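Local coordinates for protein transcobalamin-1 (Homo sapiens, PDB 4KKI) that binds vitamin B12 with femtomolar affinity, carries it, and protects it from the acid of the stomach, at residues L59-L63 and L100-C105; N56-S60 and P284-A288. One frame throughout, in Å; residues are numbered along the deposited sequence.

Contact 1 (L59-L63 and L100-C105)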
loop_
_atom_site.group_PDB
_atom_site.type_symbol
_atom_site.label_atom_id
_atom_site.label_comp_id
_atom_site.label_asym_id
_atom_site.label_seq_id
_atom_site.Cartn_x
_atom_site.Cartn_y
_atom_site.Cartn_z
ATOM N N LEU A 59 6.310 -10.444 4.761
ATOM C CA LEU A 59 5.633 -9.796 5.882
ATOM C C LEU A 59 4.190 -10.277 5.997
ATOM O O LEU A 59 3.727 -10.633 7.078
ATOM C CB LEU A 59 5.655 -8.274 5.720
ATOM C CG LEU A 59 4.747 -7.462 6.653
ATOM C CD1 LEU A 59 5.041 -7.759 8.116
ATOM C CD2 LEU A 59 4.885 -5.971 6.378
ATOM N N SER A 60 3.495 -10.285 4.866
ATOM C CA SER A 60 2.104 -10.710 4.804
ATOM C C SER A 60 1.935 -12.150 5.283
ATOM O O SER A 60 1.043 -12.454 6.076
ATOM C CB SER A 60 1.591 -10.572 3.368
ATOM O OG SER A 60 0.298 -11.125 3.225
ATOM N N LEU A 61 2.803 -13.031 4.798
ATOM C CA LEU A 61 2.738 -14.451 5.128
ATOM C C LEU A 61 3.063 -14.739 6.592
ATOM O O LEU A 61 2.351 -15.496 7.255
ATOM C CB LEU A 61 3.673 -15.244 4.213
ATOM C CG LEU A 61 3.238 -15.264 2.746
ATOM C CD1 LEU A 61 4.340 -15.802 1.851
ATOM C CD2 LEU A 61 1.968 -16.085 2.590
ATOM N N LYS A 62 4.138 -14.139 7.093
ATOM C CA LYS A 62 4.559 -14.368 8.473
ATOM C C LYS A 62 3.500 -13.868 9.451
ATOM O O LYS A 62 3.324 -14.423 10.536
ATOM C CB LYS A 62 5.914 -13.704 8.745
ATOM C CG LYS A 62 7.053 -14.270 7.904
ATOM C CD LYS A 62 8.223 -14.729 8.761
ATOM C CE LYS A 62 8.899 -13.563 9.462
ATOM N NZ LYS A 62 10.053 -14.023 10.285
ATOM N N LEU A 63 2.781 -12.830 9.040
ATOM C CA LEU A 63 1.740 -12.231 9.861
ATOM C C LEU A 63 0.569 -13.187 10.101
ATOM O O LEU A 63 -0.100 -13.115 11.133
ATOM C CB LEU A 63 1.246 -10.945 9.202
ATOM C CG LEU A 63 0.607 -9.908 10.119
ATOM C CD1 LEU A 63 1.499 -9.635 11.321
ATOM C CD2 LEU A 63 0.367 -8.639 9.332
ATOM N N LEU A 100 9.615 -4.347 9.580
ATOM C CA LEU A 100 8.398 -5.062 9.948
ATOM C C LEU A 100 8.478 -6.525 9.530
ATOM O O LEU A 100 8.173 -7.417 10.319
ATOM C CB LEU A 100 7.162 -4.406 9.328
ATOM C CG LEU A 100 6.805 -2.999 9.816
ATOM C CD1 LEU A 100 5.646 -2.439 9.004
ATOM C CD2 LEU A 100 6.477 -2.997 11.303
ATOM N N ALA A 101 8.898 -6.761 8.291
ATOM C CA ALA A 101 9.032 -8.119 7.773
ATOM C C ALA A 101 10.059 -8.943 8.554
ATOM O O ALA A 101 9.864 -10.135 8.777
ATOM C CB ALA A 101 9.391 -8.091 6.296
ATOM N N LEU A 102 11.149 -8.303 8.969
ATOM C CA LEU A 102 12.210 -9.006 9.683
ATOM C C LEU A 102 11.853 -9.267 11.144
ATOM O O LEU A 102 12.450 -10.128 11.789
ATOM C CB LEU A 102 13.529 -8.227 9.604
ATOM C CG LEU A 102 14.283 -8.243 8.272
ATOM C CD1 LEU A 102 15.446 -7.261 8.302
ATOM C CD2 LEU A 102 14.776 -9.648 7.946
ATOM N N GLY A 103 10.880 -8.528 11.663
ATOM C CA GLY A 103 10.566 -8.604 13.076
ATOM C C GLY A 103 9.125 -8.922 13.420
ATOM O O GLY A 103 8.650 -8.527 14.486
ATOM N N VAL A 104 8.430 -9.627 12.529
ATOM C CA VAL A 104 7.058 -10.062 12.793
ATOM C C VAL A 104 7.044 -10.888 14.072
ATOM O O VAL A 104 6.150 -10.759 14.912
ATOM C CB VAL A 104 6.493 -10.916 11.639
ATOM C CG1 VAL A 104 5.068 -11.353 11.942
ATOM C CG2 VAL A 104 6.543 -10.149 10.335
ATOM N N CYS A 105 8.062 -11.730 14.209
ATOM C CA CYS A 105 8.272 -12.524 15.410
ATOM C C CYS A 105 9.768 -12.750 15.603
ATOM O O CYS A 105 10.560 -12.529 14.685
ATOM C CB CYS A 105 7.534 -13.857 15.296
ATOM S SG CYS A 105 7.704 -14.660 13.685
#

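Contact 2 (N56-S60 and P284-A288)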
loop_
_atom_site.group_PDB
_atom_site.type_symbol
_atom_site.label_atom_id
_atom_site.label_comp_id
_atom_site.label_asym_id
_atom_site.label_seq_id
_atom_site.Cartn_x
_atom_site.Cartn_y
_atom_site.Cartn_z
ATOM N N ASN A 56 7.187 -7.204 1.246
ATOM C CA ASN A 56 5.758 -7.133 1.530
ATOM C C ASN A 56 5.112 -8.516 1.565
ATOM O O ASN A 56 4.244 -8.791 2.394
ATOM C CB ASN A 56 5.056 -6.253 0.494
ATOM C CG ASN A 56 5.400 -6.643 -0.933
ATOM O OD1 ASN A 56 6.142 -7.600 -1.169
ATOM N ND2 ASN A 56 4.854 -5.905 -1.895
ATOM N N VAL A 57 5.551 -9.380 0.658
ATOM C CA VAL A 57 5.016 -10.727 0.539
ATOM C C VAL A 57 5.314 -11.556 1.788
ATOM O O VAL A 57 4.415 -12.171 2.367
ATOM C CB VAL A 57 5.593 -11.429 -0.707
ATOM C CG1 VAL A 57 5.248 -12.907 -0.706
ATOM C CG2 VAL A 57 5.092 -10.747 -1.975
ATOM N N VAL A 58 6.577 -11.559 2.202
ATOM C CA VAL A 58 7.002 -12.322 3.370
ATOM C C VAL A 58 6.371 -11.769 4.650
ATOM O O VAL A 58 5.935 -12.532 5.512
ATOM C CB VAL A 58 8.548 -12.374 3.489
ATOM C CG1 VAL A 58 8.975 -12.909 4.848
ATOM C CG2 VAL A 58 9.138 -13.223 2.369
ATOM N N LEU A 59 6.310 -10.444 4.761
ATOM C CA LEU A 59 5.633 -9.796 5.882
ATOM C C LEU A 59 4.190 -10.277 5.997
ATOM O O LEU A 59 3.727 -10.633 7.078
ATOM C CB LEU A 59 5.655 -8.274 5.720
ATOM C CG LEU A 59 4.747 -7.462 6.653
ATOM C CD1 LEU A 59 5.041 -7.759 8.116
ATOM C CD2 LEU A 59 4.885 -5.971 6.378
ATOM N N SER A 60 3.495 -10.285 4.866
ATOM C CA SER A 60 2.104 -10.710 4.804
ATOM C C SER A 60 1.935 -12.150 5.283
ATOM O O SER A 60 1.043 -12.454 6.076
ATOM C CB SER A 60 1.591 -10.572 3.368
ATOM O OG SER A 60 0.298 -11.125 3.225
ATOM N N PRO A 284 0.982 -9.498 -6.894
ATOM C CA PRO A 284 1.562 -9.948 -5.619
ATOM C C PRO A 284 1.542 -8.884 -4.523
ATOM O O PRO A 284 1.440 -9.230 -3.345
ATOM C CB PRO A 284 3.012 -10.300 -5.994
ATOM C CG PRO A 284 3.258 -9.622 -7.302
ATOM C CD PRO A 284 1.939 -9.636 -8.004
ATOM N N ASN A 285 1.640 -7.613 -4.899
ATOM C CA ASN A 285 1.555 -6.535 -3.920
ATOM C C ASN A 285 0.152 -6.432 -3.339
ATOM O O ASN A 285 -0.020 -6.193 -2.144
ATOM C CB ASN A 285 1.967 -5.196 -4.535
ATOM C CG ASN A 285 3.400 -5.199 -5.032
ATOM O OD1 ASN A 285 4.331 -4.910 -4.281
ATOM N ND2 ASN A 285 3.583 -5.526 -6.307
ATOM N N ALA A 286 -0.852 -6.619 -4.190
ATOM C CA ALA A 286 -2.238 -6.536 -3.752
ATOM C C ALA A 286 -2.618 -7.758 -2.926
ATOM O O ALA A 286 -3.347 -7.649 -1.940
ATOM C CB ALA A 286 -3.171 -6.379 -4.944
ATOM N N ALA A 287 -2.120 -8.922 -3.334
ATOM C CA ALA A 287 -2.379 -10.155 -2.602
ATOM C C ALA A 287 -1.775 -10.079 -1.204
ATOM O O ALA A 287 -2.396 -10.496 -0.226
ATOM C CB ALA A 287 -1.829 -11.354 -3.361
ATOM N N ALA A 288 -0.567 -9.532 -1.115
ATOM C CA ALA A 288 0.115 -9.389 0.164
ATOM C C ALA A 288 -0.629 -8.464 1.122
ATOM O O ALA A 288 -0.727 -8.745 2.317
ATOM C CB ALA A 288 1.543 -8.899 -0.043
#

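Contact 1 (L59-L63 and L100-C105)
V104 sits against helix 55-63, its two methyls wedged between L59, K62 and L63. The setting is the alpha6-alpha6 helical barrel of the N-terminal domain, where this helix packs on the last turn of helix 92-102 and the loop that leaves it at G103. The tight part is small and apolar. L59 CA and A101 CA are 4.2 Å apart, and L59 CB meets A101 CB at 3.8 Å. L59 reaches CD1 to V104 CG2 at 3.6 Å, its chi1 of 168° setting CG opposite the backbone N, while CD2 rests on L100 CB. The other V104 methyl, CG1, abuts L63 CD1 at 4.0 Å and also lies against the carbonyl oxygen of K62.

Toward C105 the fit slackens. Bent at chi2 and chi3, the K62 chain passes V104 and sets CE 3.6 Å from A101 O, in the last turn of helix 92-102. Shortening K62 to an alanine keeps CB against V104 CG2 but removes the chain beyond it, which would probably open a gap beside V104 CB and A101 O. M72 of helix 69-85 and N107 also touch the lysine, and C105 ties the loop to C308 through a disulfide. No hydrogen bond joins the two segments, and the ammonium end merely approaches its neighbours: K62 NZ stands 4.2 Å from C105 SG.

Contact 2 (N56-S60 and P284-A288)
S60 and N56, one turn apart on helix 55-63, face helix 284-294 and make its two polar contacts here, with A288 filling the gap between them. The segments 56-60 and 284-288 run nearly parallel, 23° apart, their axes 8.9 Å from each other at closest approach. S60 turns its hydroxyl away from its own N (chi1 173°), which brings OG within 2.7 Å of A288 O; the donor arrives in the carbonyl plane, on a lone pair. A288 points its methyl at helix 55-63, setting CB 3.6 Å from N56 O and 3.8 Å from S60 CB, with V57 at its flank.

At the N-terminal end the amides of N56 and N285 meet at an angle, their planes 59° apart. N56 ND2 comes 2.6 Å from N285 OD1, but the bond is bent and weak; N56 OD1 turns back to accept a second weak bond from V57 N. N285 ND2 is held by N283 OD1 and by S381 O of the C-terminal beta domain, so this amide bridges the two domains beside the bound cyanocobalamin.

P292, four places after A288, has no N-H to give A288 O the usual i+4 helix bond. The S60 hydroxyl therefore supplies a donor to a buried carbonyl, just ahead of the cobalamin-binding Q289.

How the contacts relate
Both contacts belong to helix 55-63 and share L59 and S60, but they use different faces of it. In contact 1 L59 packs on helix 92-102 while S60 plays no part; in contact 2 the roles are reversed, S60 bonding to helix 284-294 and L59 standing aside. Both are buried, though contact 2 has partly exposed residues at N56 and P284 and sits nearer the middle of the chain; the two contact centres are about 10 Å apart. The chemistry follows position: methyl packing, with one lysine chain, against a disulfide-tethered loop in 59-63/100-105, and hydroxyl and amide bonds close to the corrinoid and the beta domain in 56-60/284-288.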